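Local coordinates for protein acid phosphatase (Mycobacterium tuberculosis, PDB 2A6P) that removes phosphate from a broad range of phosphate monoesters, including sugar phosphates, and can serve as a fructose-1,6-bisphosphatase in gluconeogenesis, at residues L13-H18 against G182-E187; G19-S24 against T33-T38; G27-G32 against L99-I104; D59-C64 against S143-L148. One frame throughout, in Å; residues are numbered along the deposited sequence.

Contacts 1 and 4 are neighbours in the mixed sheet, their centres about 11 Å apart: strand 13-17 pairs antiparallel with 180-187 in contact 1 and borders 147-151, which contact 4 joins to 61-64. L14 N and V147 O, 2.7 Å apart, lie on the seam. From strand 13-17 the chain runs into contact 2 and on into contact 3; their centres are about 22 and 25 Å from that of contact 1 and 13 Å from each other. Contacts 1, 2 and 3 meet at one sulfate ion, bonded by T21 and T30, more weakly by H18, the probable phosphohistidine residue, with R17 beside it. Contact 4 stands back, its L148 side chain about 11 Å from that of H18.

Contact 1. Residues L13-H18 against G182-E187; sequences LLLLRH and GICGFE. With SO4 (sulfate ion), chain C.
L14 and I183 lie side by side and point the same way from a pair of antiparallel strands at the heart of the histidine phosphatase fold. Their branches match: L14 CD2 rests on I183 CG2 at 4.0 Å, while L14 CD1 touches CG1 and CD1 of the isoleucine. I183 reaches it because its CG1 stands anti to the carbonyl carbon (chi1 -60°) and the arm continues extended. L55 and L57 pack against L14, so branched apolar chains suit this side of the sheet.

The other face carries L13, L15 and C184 and is covered by helix 153-163, whose W163 touches both L13 and C184. L13 CB meets C184 CB at 4.1 Å, and the small cysteine turns its sulfur along the strand, where SG lies 4.2 Å from L15 CD1. Opposite L15 stands G182; with no side chain on the glycine, L15 CD1 can come within 3.8 Å of G182 O. Two reciprocal pairs of backbone bonds hold the register, between L13 and C184 and between L15 and G182. The first pair is nearly straight, with C184 N 2.8 Å from L13 O. All these polar atoms are buried and satisfy one another.

Beyond the pairing, strand 13-17 delivers R17 and H18, the start of the Arg-His-Gly signature of the superfamily. H18 is probably the residue phosphorylated in catalysis, and H152 packs against its ring. A sulfate sits at that ring's edge, near its plane, with H18 NE2 weakly hydrogen-bonded to sulfate O3 at 3.0 Å.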
loop_
_atom_site.group_PDB
_atom_site.type_symbol
_atom_site.label_atom_id
_atom_site.label_comp_id
_atom_site.label_asym_id
_atom_site.label_seq_id
_atom_site.Cartn_x
_atom_site.Cartn_y
_atom_site.Cartn_z
ATOM N N LEU A 13 3.019 3.027 12.768
ATOM C CA LEU A 13 1.699 3.649 12.886
ATOM C C LEU A 13 0.733 2.754 12.103
ATOM O O LEU A 13 0.867 2.614 10.886
ATOM C CB LEU A 13 1.702 5.059 12.278
ATOM C CG LEU A 13 0.331 5.701 11.999
ATOM C CD1 LEU A 13 -0.470 5.833 13.294
ATOM C CD2 LEU A 13 0.522 7.055 11.352
ATOM N N LEU A 14 -0.211 2.120 12.787
ATOM C CA LEU A 14 -1.156 1.267 12.077
ATOM C C LEU A 14 -2.494 1.982 12.031
ATOM O O LEU A 14 -2.830 2.739 12.940
ATOM C CB LEU A 14 -1.351 -0.086 12.773
ATOM C CG LEU A 14 -0.266 -0.882 13.515
ATOM C CD1 LEU A 14 -0.478 -2.355 13.196
ATOM C CD2 LEU A 14 1.127 -0.458 13.128
ATOM N N LEU A 15 -3.248 1.757 10.962
ATOM C CA LEU A 15 -4.566 2.359 10.828
ATOM C C LEU A 15 -5.557 1.257 10.519
ATOM O O LEU A 15 -5.283 0.387 9.699
ATOM C CB LEU A 15 -4.596 3.396 9.704
ATOM C CG LEU A 15 -3.637 4.571 9.879
ATOM C CD1 LEU A 15 -2.254 4.209 9.335
ATOM C CD2 LEU A 15 -4.197 5.759 9.144
ATOM N N LEU A 16 -6.706 1.291 11.183
ATOM C CA LEU A 16 -7.746 0.290 10.968
ATOM C C LEU A 16 -9.068 0.968 10.621
ATOM O O LEU A 16 -9.561 1.805 11.399
ATOM C CB LEU A 16 -7.943 -0.554 12.234
ATOM C CG LEU A 16 -9.173 -1.484 12.210
ATOM C CD1 LEU A 16 -8.985 -2.552 11.129
ATOM C CD2 LEU A 16 -9.398 -2.141 13.572
ATOM N N ARG A 17 -9.638 0.626 9.465
ATOM C CA ARG A 17 -10.928 1.198 9.082
ATOM C C ARG A 17 -12.009 0.355 9.764
ATOM O O ARG A 17 -11.851 -0.854 9.911
ATOM C CB ARG A 17 -11.149 1.146 7.558
ATOM C CG ARG A 17 -12.524 1.709 7.144
ATOM C CD ARG A 17 -12.747 1.678 5.641
ATOM N NE ARG A 17 -14.043 2.253 5.265
ATOM C CZ ARG A 17 -14.584 2.141 4.052
ATOM N NH1 ARG A 17 -13.946 1.479 3.098
ATOM N NH2 ARG A 17 -15.773 2.665 3.795
ATOM N N HIS A 18 -13.100 0.987 10.181
ATOM C CA HIS A 18 -14.182 0.255 10.820
ATOM C C HIS A 18 -14.845 -0.718 9.829
ATOM O O HIS A 18 -14.656 -0.626 8.611
ATOM C CB HIS A 18 -15.223 1.236 11.356
ATOM C CG HIS A 18 -15.876 2.062 10.298
ATOM N ND1 HIS A 18 -16.781 1.540 9.399
ATOM C CD2 HIS A 18 -15.757 3.376 9.993
ATOM C CE1 HIS A 18 -17.192 2.499 8.585
ATOM N NE2 HIS A 18 -16.586 3.622 8.926
ATOM N N GLY A 182 -3.690 -0.573 7.308
ATOM C CA GLY A 182 -2.592 0.031 6.571
ATOM C C GLY A 182 -1.506 0.235 7.619
ATOM O O GLY A 182 -1.848 0.505 8.774
ATOM N N ILE A 183 -0.226 0.088 7.253
ATOM C CA ILE A 183 0.874 0.246 8.214
ATOM C C ILE A 183 1.964 1.190 7.711
ATOM O O ILE A 183 2.514 1.002 6.630
ATOM C CB ILE A 183 1.523 -1.121 8.563
ATOM C CG1 ILE A 183 0.471 -2.057 9.169
ATOM C CG2 ILE A 183 2.693 -0.922 9.510
ATOM C CD1 ILE A 183 0.985 -3.399 9.537
ATOM N N CYS A 184 2.269 2.209 8.506
ATOM C CA CYS A 184 3.283 3.201 8.145
ATOM C C CYS A 184 4.541 3.044 8.992
ATOM O O CYS A 184 4.457 2.828 10.196
ATOM C CB CYS A 184 2.736 4.612 8.334
ATOM S SG CYS A 184 1.347 5.021 7.313
ATOM N N GLY A 185 5.701 3.157 8.354
ATOM C CA GLY A 185 6.967 3.039 9.051
ATOM C C GLY A 185 8.050 3.865 8.374
ATOM O O GLY A 185 7.769 4.950 7.861
ATOM N N PHE A 186 9.286 3.358 8.378
ATOM C CA PHE A 186 10.423 4.051 7.758
ATOM C C PHE A 186 11.351 3.063 7.051
ATOM O O PHE A 186 11.388 1.887 7.391
ATOM C CB PHE A 186 11.300 4.771 8.799
ATOM C CG PHE A 186 10.583 5.783 9.644
ATOM C CD1 PHE A 186 9.684 5.383 10.630
ATOM C CD2 PHE A 186 10.843 7.147 9.481
ATOM C CE1 PHE A 186 9.052 6.328 11.451
ATOM C CE2 PHE A 186 10.219 8.095 10.291
ATOM C CZ PHE A 186 9.319 7.684 11.281
ATOM N N GLU A 187 12.110 3.563 6.081
ATOM C CA GLU A 187 13.103 2.770 5.362
ATOM C C GLU A 187 14.263 3.734 5.105
ATOM O O GLU A 187 14.089 4.752 4.426
ATOM C CB GLU A 187 12.570 2.246 4.021
ATOM C CG GLU A 187 13.226 0.920 3.612
ATOM C CD GLU A 187 13.387 0.733 2.098
ATOM O OE1 GLU A 187 12.480 1.119 1.327
ATOM O OE2 GLU A 187 14.431 0.170 1.687
HETATM S S SO4 C . -18.814 4.312 5.772
HETATM O O1 SO4 C . -18.057 3.128 5.252
HETATM O O2 SO4 C . -20.035 3.757 6.556
HETATM O O3 SO4 C . -18.014 4.987 6.719
HETATM O O4 SO4 C . -19.369 4.924 4.596
#

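Contact 2. Residues G19-S24 against T33-T38; sequences GETAWS and TEVELT. With SO4 (sulfate ion), chain C.
The indole of W23 takes two methyl groups on one face: V35 CG2 over the five-membered ring, 3.8 Å from its centroid and almost on the normal, and T33 CG2 over the six-membered ring, nearer its rim. Both are CH-pi contacts, well suited to beta-branched residues. On the opposite face R28 makes a cation-pi contact, and T30 OG1 packs at the rim near W23 CE3. The other flat group is the E20 carboxylate, whose OE2 is met on its anti side by T38 OG1 at 2.9 Å, the hydroxyl lying 26° out of the carboxylate plane. An extended glutamate chain, with CG anti to the backbone N (chi1 166°), carries it there.

Between these ends T21 CB and V35 CG1 are tight at 3.5 Å, their side chains crossing at about a right angle, and T38 N donates to E20 O at 3.0 Å. The T21 hydroxyl turns to the sulfate: it donates to sulfate O2 and accepts from S24 N, an ST motif, while T21 N gives a straight bond to S24 OG. A threonine here serves both sides, CB against V35, CG2 against E36 O, and the oxygen toward the anion beside H18.

T38 N-caps helix 39-53, accepting from G41 N as it donates to E20. That puts the carboxylate beside a helix N-terminus, which would probably favour its negative charge.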
loop_
_atom_site.group_PDB
_atom_site.type_symbol
_atom_site.label_atom_id
_atom_site.label_comp_id
_atom_site.label_asym_id
_atom_site.label_seq_id
_atom_site.Cartn_x
_atom_site.Cartn_y
_atom_site.Cartn_z
ATOM N N GLY A 19 -15.634 -1.642 10.365
ATOM C CA GLY A 19 -16.307 -2.618 9.537
ATOM C C GLY A 19 -17.416 -2.023 8.695
ATOM O O GLY A 19 -17.711 -0.816 8.762
ATOM N N GLU A 20 -18.026 -2.898 7.901
ATOM C CA GLU A 20 -19.119 -2.570 6.992
ATOM C C GLU A 20 -20.416 -2.097 7.673
ATOM O O GLU A 20 -20.750 -2.532 8.778
ATOM C CB GLU A 20 -19.405 -3.807 6.130
ATOM C CG GLU A 20 -20.710 -3.775 5.360
ATOM C CD GLU A 20 -21.054 -5.132 4.746
ATOM O OE1 GLU A 20 -20.350 -5.568 3.797
ATOM O OE2 GLU A 20 -22.023 -5.769 5.226
ATOM N N THR A 21 -21.130 -1.201 6.998
ATOM C CA THR A 21 -22.408 -0.681 7.480
ATOM C C THR A 21 -23.370 -0.719 6.284
ATOM O O THR A 21 -22.950 -0.987 5.153
ATOM C CB THR A 21 -22.301 0.786 7.975
ATOM O OG1 THR A 21 -21.961 1.645 6.875
ATOM C CG2 THR A 21 -21.235 0.913 9.076
ATOM N N ALA A 22 -24.649 -0.459 6.531
ATOM C CA ALA A 22 -25.645 -0.448 5.460
ATOM C C ALA A 22 -25.339 0.634 4.422
ATOM O O ALA A 22 -25.712 0.497 3.256
ATOM C CB ALA A 22 -27.045 -0.223 6.046
ATOM N N TRP A 23 -24.664 1.705 4.848
ATOM C CA TRP A 23 -24.316 2.809 3.953
ATOM C C TRP A 23 -23.048 2.550 3.130
ATOM O O TRP A 23 -22.993 2.878 1.941
ATOM C CB TRP A 23 -24.151 4.106 4.756
ATOM C CG TRP A 23 -25.444 4.779 5.143
ATOM C CD1 TRP A 23 -26.629 4.171 5.454
ATOM C CD2 TRP A 23 -25.667 6.193 5.294
ATOM N NE1 TRP A 23 -27.575 5.119 5.789
ATOM C CE2 TRP A 23 -27.010 6.366 5.700
ATOM C CE3 TRP A 23 -24.861 7.329 5.126
ATOM C CZ2 TRP A 23 -27.566 7.632 5.940
ATOM C CZ3 TRP A 23 -25.415 8.587 5.364
ATOM C CH2 TRP A 23 -26.754 8.726 5.767
ATOM N N SER A 24 -22.031 1.962 3.751
ATOM C CA SER A 24 -20.783 1.695 3.036
ATOM C C SER A 24 -20.982 0.732 1.876
ATOM O O SER A 24 -20.388 0.905 0.811
ATOM C CB SER A 24 -19.714 1.138 3.979
ATOM O OG SER A 24 -20.056 -0.150 4.445
ATOM N N THR A 33 -23.046 11.169 10.459
ATOM C CA THR A 33 -24.180 10.266 10.643
ATOM C C THR A 33 -23.786 8.993 11.403
ATOM O O THR A 33 -22.814 8.326 11.066
ATOM C CB THR A 33 -24.797 9.864 9.285
ATOM O OG1 THR A 33 -25.178 11.043 8.571
ATOM C CG2 THR A 33 -26.030 8.998 9.488
ATOM N N GLU A 34 -24.560 8.655 12.428
ATOM C CA GLU A 34 -24.297 7.474 13.246
ATOM C C GLU A 34 -24.953 6.210 12.700
ATOM O O GLU A 34 -26.063 5.847 13.095
ATOM C CB GLU A 34 -24.766 7.715 14.679
ATOM C CG GLU A 34 -24.004 8.806 15.401
ATOM C CD GLU A 34 -22.560 8.414 15.729
ATOM O OE1 GLU A 34 -22.162 7.258 15.441
ATOM O OE2 GLU A 34 -21.827 9.265 16.280
ATOM N N VAL A 35 -24.257 5.547 11.784
ATOM C CA VAL A 35 -24.745 4.316 11.181
ATOM C C VAL A 35 -24.138 3.145 11.951
ATOM O O VAL A 35 -23.004 3.223 12.422
ATOM C CB VAL A 35 -24.340 4.242 9.688
ATOM C CG1 VAL A 35 -24.796 2.934 9.078
ATOM C CG2 VAL A 35 -24.955 5.402 8.935
ATOM N N GLU A 36 -24.893 2.064 12.091
ATOM C CA GLU A 36 -24.411 0.897 12.817
ATOM C C GLU A 36 -23.671 -0.085 11.911
ATOM O O GLU A 36 -23.838 -0.065 10.695
ATOM C CB GLU A 36 -25.588 0.165 13.472
ATOM C CG GLU A 36 -26.339 0.978 14.512
ATOM C CD GLU A 36 -25.504 1.221 15.755
ATOM O OE1 GLU A 36 -25.293 2.403 16.108
ATOM O OE2 GLU A 36 -25.059 0.226 16.377
ATOM N N LEU A 37 -22.844 -0.929 12.520
ATOM C CA LEU A 37 -22.112 -1.954 11.796
ATOM C C LEU A 37 -23.143 -3.023 11.457
ATOM O O LEU A 37 -24.087 -3.230 12.217
ATOM C CB LEU A 37 -21.043 -2.596 12.688
ATOM C CG LEU A 37 -19.817 -1.810 13.153
ATOM C CD1 LEU A 37 -18.957 -2.732 14.016
ATOM C CD2 LEU A 37 -19.008 -1.304 11.961
ATOM N N THR A 38 -22.997 -3.685 10.320
ATOM C CA THR A 38 -23.924 -4.761 9.980
ATOM C C THR A 38 -23.370 -5.985 10.695
ATOM O O THR A 38 -22.299 -5.918 11.296
ATOM C CB THR A 38 -23.938 -5.037 8.481
ATOM O OG1 THR A 38 -22.606 -5.329 8.037
ATOM C CG2 THR A 38 -24.461 -3.823 7.732
HETATM S S SO4 C . -18.814 4.312 5.772
HETATM O O1 SO4 C . -18.057 3.128 5.252
HETATM O O2 SO4 C . -20.035 3.757 6.556
HETATM O O3 SO4 C . -18.014 4.987 6.719
HETATM O O4 SO4 C . -19.369 4.924 4.596
#

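Contact 3. Residues G27-G32 against L99-I104; sequences GRHTGG and LTTPQI. With SO4 (sulfate ion), chain C.
H29 grips L99 O twice, through its backbone N and through its ring, at the N-terminus of helix 101-105, where T100 is the N-cap. This is the tight part of the contact. H29 ND1 lies 2.8 Å from L99 O, tilted a little from both the carbonyl and the ring planes, whereas H29 N comes from above the carbonyl plane at 3.1 Å. Histidine suits the place: with CG beside the backbone N and anti to the carbonyl carbon (chi1 -72°), ND1 and the backbone N can reach the same oxygen. T101 OG1 meets the ring's edge, 3.4 Å from H29 CE1, and I104 CD1 lies over one face. At the far ring nitrogen, NE2, a water links H29 to T101 OG1. Y93 and W111 add aromatic contacts. The H29 side chain is about 4 Å from a bound glycerol and about 7 Å from that of E90, the probable proton donor/acceptor, consistent with a place at the edge of the active-site pocket.

The other side is looser and wetter. G27 takes a backbone conformation with positive phi, natural for glycine, and T100 CA comes within 3.5 Å of G27 O in a CA-H...O contact. R28 CG and T100 CG2 graze each other at 4.0 Å, the arginine sending its NE on to G98 O. A water donates to G27 O and accepts a long bond from T101 N. T100 OG1 accepts the capping bond from Q103 N. T30 turns away from the helix, and its OG1 donates to sulfate O4 at 3.2 Å.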
loop_
_atom_site.group_PDB
_atom_site.type_symbol
_atom_site.label_atom_id
_atom_site.label_comp_id
_atom_site.label_asym_id
_atom_site.label_seq_id
_atom_site.Cartn_x
_atom_site.Cartn_y
_atom_site.Cartn_z
ATOM N N GLY A 27 -22.024 2.455 -1.082
ATOM C CA GLY A 27 -21.112 3.468 -1.581
ATOM C C GLY A 27 -21.505 4.869 -1.155
ATOM O O GLY A 27 -21.064 5.844 -1.769
ATOM N N ARG A 28 -22.331 4.964 -0.109
ATOM C CA ARG A 28 -22.798 6.248 0.409
ATOM C C ARG A 28 -21.740 6.863 1.321
ATOM O O ARG A 28 -21.076 6.157 2.073
ATOM C CB ARG A 28 -24.104 6.057 1.187
ATOM C CG ARG A 28 -25.219 5.411 0.372
ATOM C CD ARG A 28 -26.503 5.229 1.182
ATOM N NE ARG A 28 -27.162 6.497 1.492
ATOM C CZ ARG A 28 -28.310 6.600 2.162
ATOM N NH1 ARG A 28 -28.920 5.500 2.591
ATOM N NH2 ARG A 28 -28.850 7.798 2.403
ATOM N N HIS A 29 -21.564 8.175 1.233
ATOM C CA HIS A 29 -20.588 8.872 2.062
ATOM C C HIS A 29 -21.181 9.129 3.444
ATOM O O HIS A 29 -22.205 9.799 3.568
ATOM C CB HIS A 29 -20.174 10.195 1.408
ATOM C CG HIS A 29 -19.294 10.025 0.203
ATOM N ND1 HIS A 29 -19.755 9.524 -0.997
ATOM C CD2 HIS A 29 -17.968 10.247 0.031
ATOM C CE1 HIS A 29 -18.752 9.444 -1.854
ATOM N NE2 HIS A 29 -17.657 9.876 -1.256
ATOM N N THR A 30 -20.528 8.585 4.472
ATOM C CA THR A 30 -20.978 8.734 5.859
ATOM C C THR A 30 -19.954 9.515 6.684
ATOM O O THR A 30 -18.810 9.092 6.832
ATOM C CB THR A 30 -21.190 7.353 6.531
ATOM O OG1 THR A 30 -21.966 6.512 5.666
ATOM C CG2 THR A 30 -21.918 7.508 7.860
ATOM N N GLY A 31 -20.379 10.661 7.204
ATOM C CA GLY A 31 -19.508 11.502 8.002
ATOM C C GLY A 31 -19.974 11.483 9.441
ATOM O O GLY A 31 -19.696 10.531 10.171
ATOM N N GLY A 32 -20.693 12.521 9.856
ATOM C CA GLY A 32 -21.191 12.567 11.217
ATOM C C GLY A 32 -22.353 11.626 11.502
ATOM O O GLY A 32 -22.621 11.316 12.664
ATOM N N LEU A 99 -24.806 10.885 -0.019
ATOM C CA LEU A 99 -24.729 10.713 -1.475
ATOM C C LEU A 99 -23.610 9.781 -1.923
ATOM O O LEU A 99 -22.573 9.676 -1.270
ATOM C CB LEU A 99 -24.530 12.070 -2.174
ATOM C CG LEU A 99 -25.625 13.136 -2.074
ATOM C CD1 LEU A 99 -25.184 14.370 -2.842
ATOM C CD2 LEU A 99 -26.934 12.607 -2.655
ATOM N N THR A 100 -23.827 9.102 -3.043
ATOM C CA THR A 100 -22.814 8.221 -3.597
ATOM C C THR A 100 -22.023 9.088 -4.573
ATOM O O THR A 100 -22.447 10.200 -4.905
ATOM C CB THR A 100 -23.437 7.058 -4.380
ATOM O OG1 THR A 100 -24.173 7.575 -5.499
ATOM C CG2 THR A 100 -24.355 6.243 -3.476
ATOM N N THR A 101 -20.885 8.581 -5.036
ATOM C CA THR A 101 -20.039 9.329 -5.960
ATOM C C THR A 101 -20.759 9.627 -7.287
ATOM O O THR A 101 -20.646 10.726 -7.827
ATOM C CB THR A 101 -18.712 8.568 -6.210
ATOM O OG1 THR A 101 -18.047 8.328 -4.955
ATOM C CG2 THR A 101 -17.798 9.380 -7.098
ATOM N N PRO A 102 -21.499 8.646 -7.836
ATOM C CA PRO A 102 -22.216 8.896 -9.098
ATOM C C PRO A 102 -23.250 10.014 -8.886
ATOM O O PRO A 102 -23.350 10.969 -9.673
ATOM C CB PRO A 102 -22.886 7.553 -9.387
ATOM C CG PRO A 102 -21.927 6.559 -8.789
ATOM C CD PRO A 102 -21.552 7.214 -7.477
ATOM N N GLN A 103 -24.017 9.894 -7.806
ATOM C CA GLN A 103 -25.017 10.904 -7.502
ATOM C C GLN A 103 -24.369 12.278 -7.431
ATOM O O GLN A 103 -24.907 13.262 -7.939
ATOM C CB GLN A 103 -25.704 10.579 -6.184
ATOM C CG GLN A 103 -26.815 9.570 -6.324
ATOM C CD GLN A 103 -27.349 9.111 -4.986
ATOM O OE1 GLN A 103 -28.461 8.595 -4.895
ATOM N NE2 GLN A 103 -26.552 9.284 -3.938
ATOM N N ILE A 104 -23.207 12.343 -6.794
ATOM C CA ILE A 104 -22.488 13.604 -6.677
ATOM C C ILE A 104 -22.037 14.021 -8.073
ATOM O O ILE A 104 -21.974 15.211 -8.399
ATOM C CB ILE A 104 -21.251 13.448 -5.755
ATOM C CG1 ILE A 104 -21.710 13.185 -4.313
ATOM C CG2 ILE A 104 -20.372 14.695 -5.836
ATOM C CD1 ILE A 104 -20.583 12.947 -3.336
HETATM S S SO4 C . -18.814 4.312 5.772
HETATM O O1 SO4 C . -18.057 3.128 5.252
HETATM O O2 SO4 C . -20.035 3.757 6.556
HETATM O O3 SO4 C . -18.014 4.987 6.719
HETATM O O4 SO4 C . -19.369 4.924 4.596
HETATM O O HOH W 1 -19.825 5.643 -4.039
HETATM O O HOH W 2 -15.572 8.883 -3.257
#

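Contact 4. Residues D59-C64 against S143-L148; sequences DPIVIC and SSRDVL
R145 lays its guanidinium between D59 and I61. On one face D59 OD2 sits 3.3 Å above the plane, toward the rim, with carboxylate and guanidinium only 18° apart in tilt; on the opposite face I61 CB lies over the centre. The carboxylate therefore pairs by charge alone, since no N-H points at it. The directed bond goes instead to the backbone: R145 NE is 2.6 Å from D59 O, nearly along the C=O axis and in the guanidinium plane, with a weaker one from NH2 to the same oxygen. A bend at chi3 (-62°) brings the head back over the chain, and arginine suits the place, its flat head stacking on an apolar carbon while N-H groups at its edge donate to the carbonyl.

I61, against the guanidinium, is another of the three most buried residues. Its CG2 meets V147 CG2 at 3.7 Å, the two side chains side by side and pointing the same way, both touching H141 of helix 124-141. This is the start of parallel pairing between strands 61-64 and 147-151, in the parallel part of the histidine phosphatase sheet. I61 N donates to D146 O, and L148 N donates to I61 O at 3.1 Å. D146 itself turns its carboxylate to the backbone N atoms of D58 and R12.

L148 takes the other face with V62, the pair running alongside each other, and L148 CD2 touches V62 CG2 at 4.1 Å. L14 and L79 also pack on L148, so a long apolar chain fits well. I63 N donates to L148 O at 2.9 Å, and the pairing continues from I63 to V150.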
loop_
_atom_site.group_PDB
_atom_site.type_symbol
_atom_site.label_atom_id
_atom_site.label_comp_id
_atom_site.label_asym_id
_atom_site.label_seq_id
_atom_site.Cartn_x
_atom_site.Cartn_y
_atom_site.Cartn_z
ATOM N N ASP A 59 3.351 -2.529 23.047
ATOM C CA ASP A 59 2.569 -1.738 23.998
ATOM C C ASP A 59 1.871 -0.575 23.283
ATOM O O ASP A 59 2.094 0.591 23.604
ATOM C CB ASP A 59 3.499 -1.220 25.100
ATOM C CG ASP A 59 2.759 -0.466 26.189
ATOM O OD1 ASP A 59 1.653 -0.912 26.583
ATOM O OD2 ASP A 59 3.297 0.567 26.657
ATOM N N PRO A 60 1.002 -0.894 22.310
ATOM C CA PRO A 60 0.217 0.022 21.473
ATOM C C PRO A 60 -0.708 1.019 22.171
ATOM O O PRO A 60 -1.452 0.658 23.090
ATOM C CB PRO A 60 -0.608 -0.923 20.597
ATOM C CG PRO A 60 0.104 -2.212 20.671
ATOM C CD PRO A 60 0.582 -2.284 22.064
ATOM N N ILE A 61 -0.664 2.275 21.729
ATOM C CA ILE A 61 -1.578 3.272 22.264
ATOM C C ILE A 61 -2.652 3.362 21.176
ATOM O O ILE A 61 -2.348 3.639 20.011
ATOM C CB ILE A 61 -0.915 4.656 22.483
ATOM C CG1 ILE A 61 -1.981 5.657 22.956
ATOM C CG2 ILE A 61 -0.233 5.119 21.220
ATOM C CD1 ILE A 61 -1.449 7.062 23.226
ATOM N N VAL A 62 -3.897 3.090 21.555
ATOM C CA VAL A 62 -5.019 3.103 20.614
ATOM C C VAL A 62 -5.881 4.362 20.684
ATOM O O VAL A 62 -6.469 4.676 21.728
ATOM C CB VAL A 62 -5.929 1.872 20.838
ATOM C CG1 VAL A 62 -7.057 1.866 19.824
ATOM C CG2 VAL A 62 -5.099 0.576 20.746
ATOM N N ILE A 63 -5.939 5.072 19.559
ATOM C CA ILE A 63 -6.720 6.294 19.419
ATOM C C ILE A 63 -7.888 5.941 18.501
ATOM O O ILE A 63 -7.685 5.346 17.434
ATOM C CB ILE A 63 -5.871 7.428 18.797
ATOM C CG1 ILE A 63 -4.688 7.770 19.713
ATOM C CG2 ILE A 63 -6.712 8.689 18.647
ATOM C CD1 ILE A 63 -3.650 6.689 19.825
ATOM N N CYS A 64 -9.101 6.316 18.896
ATOM C CA CYS A 64 -10.296 5.955 18.130
ATOM C C CYS A 64 -11.232 7.115 17.774
ATOM O O CYS A 64 -11.350 8.075 18.523
ATOM C CB CYS A 64 -11.082 4.891 18.927
ATOM S SG CYS A 64 -12.485 4.070 18.095
ATOM N N SER A 143 7.844 7.324 19.811
ATOM C CA SER A 143 9.170 7.486 20.377
ATOM C C SER A 143 9.443 6.351 21.363
ATOM O O SER A 143 10.590 6.043 21.674
ATOM C CB SER A 143 9.266 8.824 21.104
ATOM O OG SER A 143 10.587 9.048 21.547
ATOM N N SER A 144 8.377 5.717 21.834
ATOM C CA SER A 144 8.509 4.638 22.799
ATOM C C SER A 144 7.576 3.452 22.568
ATOM O O SER A 144 7.772 2.389 23.157
ATOM C CB SER A 144 8.276 5.191 24.209
ATOM O OG SER A 144 6.959 5.699 24.342
ATOM N N ARG A 145 6.569 3.622 21.716
ATOM C CA ARG A 145 5.614 2.542 21.456
ATOM C C ARG A 145 4.967 2.641 20.065
ATOM O O ARG A 145 5.140 3.643 19.355
ATOM C CB ARG A 145 4.515 2.565 22.534
ATOM C CG ARG A 145 3.642 3.839 22.507
ATOM C CD ARG A 145 2.938 4.133 23.841
ATOM N NE ARG A 145 2.014 3.076 24.249
ATOM C CZ ARG A 145 1.164 3.170 25.269
ATOM N NH1 ARG A 145 1.115 4.284 25.992
ATOM N NH2 ARG A 145 0.363 2.152 25.574
ATOM N N ASP A 146 4.230 1.593 19.689
ATOM C CA ASP A 146 3.517 1.561 18.413
ATOM C C ASP A 146 2.194 2.308 18.582
ATOM O O ASP A 146 1.647 2.370 19.688
ATOM C CB ASP A 146 3.232 0.119 17.971
ATOM C CG ASP A 146 4.474 -0.589 17.431
ATOM O OD1 ASP A 146 5.341 0.084 16.830
ATOM O OD2 ASP A 146 4.574 -1.825 17.592
ATOM N N VAL A 147 1.684 2.870 17.485
ATOM C CA VAL A 147 0.420 3.627 17.495
ATOM C C VAL A 147 -0.649 3.018 16.576
ATOM O O VAL A 147 -0.355 2.621 15.451
ATOM C CB VAL A 147 0.659 5.108 17.061
ATOM C CG1 VAL A 147 -0.669 5.847 16.945
ATOM C CG2 VAL A 147 1.570 5.805 18.069
ATOM N N LEU A 148 -1.889 2.949 17.064
ATOM C CA LEU A 148 -2.995 2.405 16.276
ATOM C C LEU A 148 -4.194 3.355 16.194
ATOM O O LEU A 148 -4.787 3.719 17.213
ATOM C CB LEU A 148 -3.456 1.056 16.850
ATOM C CG LEU A 148 -4.738 0.453 16.246
ATOM C CD1 LEU A 148 -4.569 0.238 14.762
ATOM C CD2 LEU A 148 -5.062 -0.861 16.923
#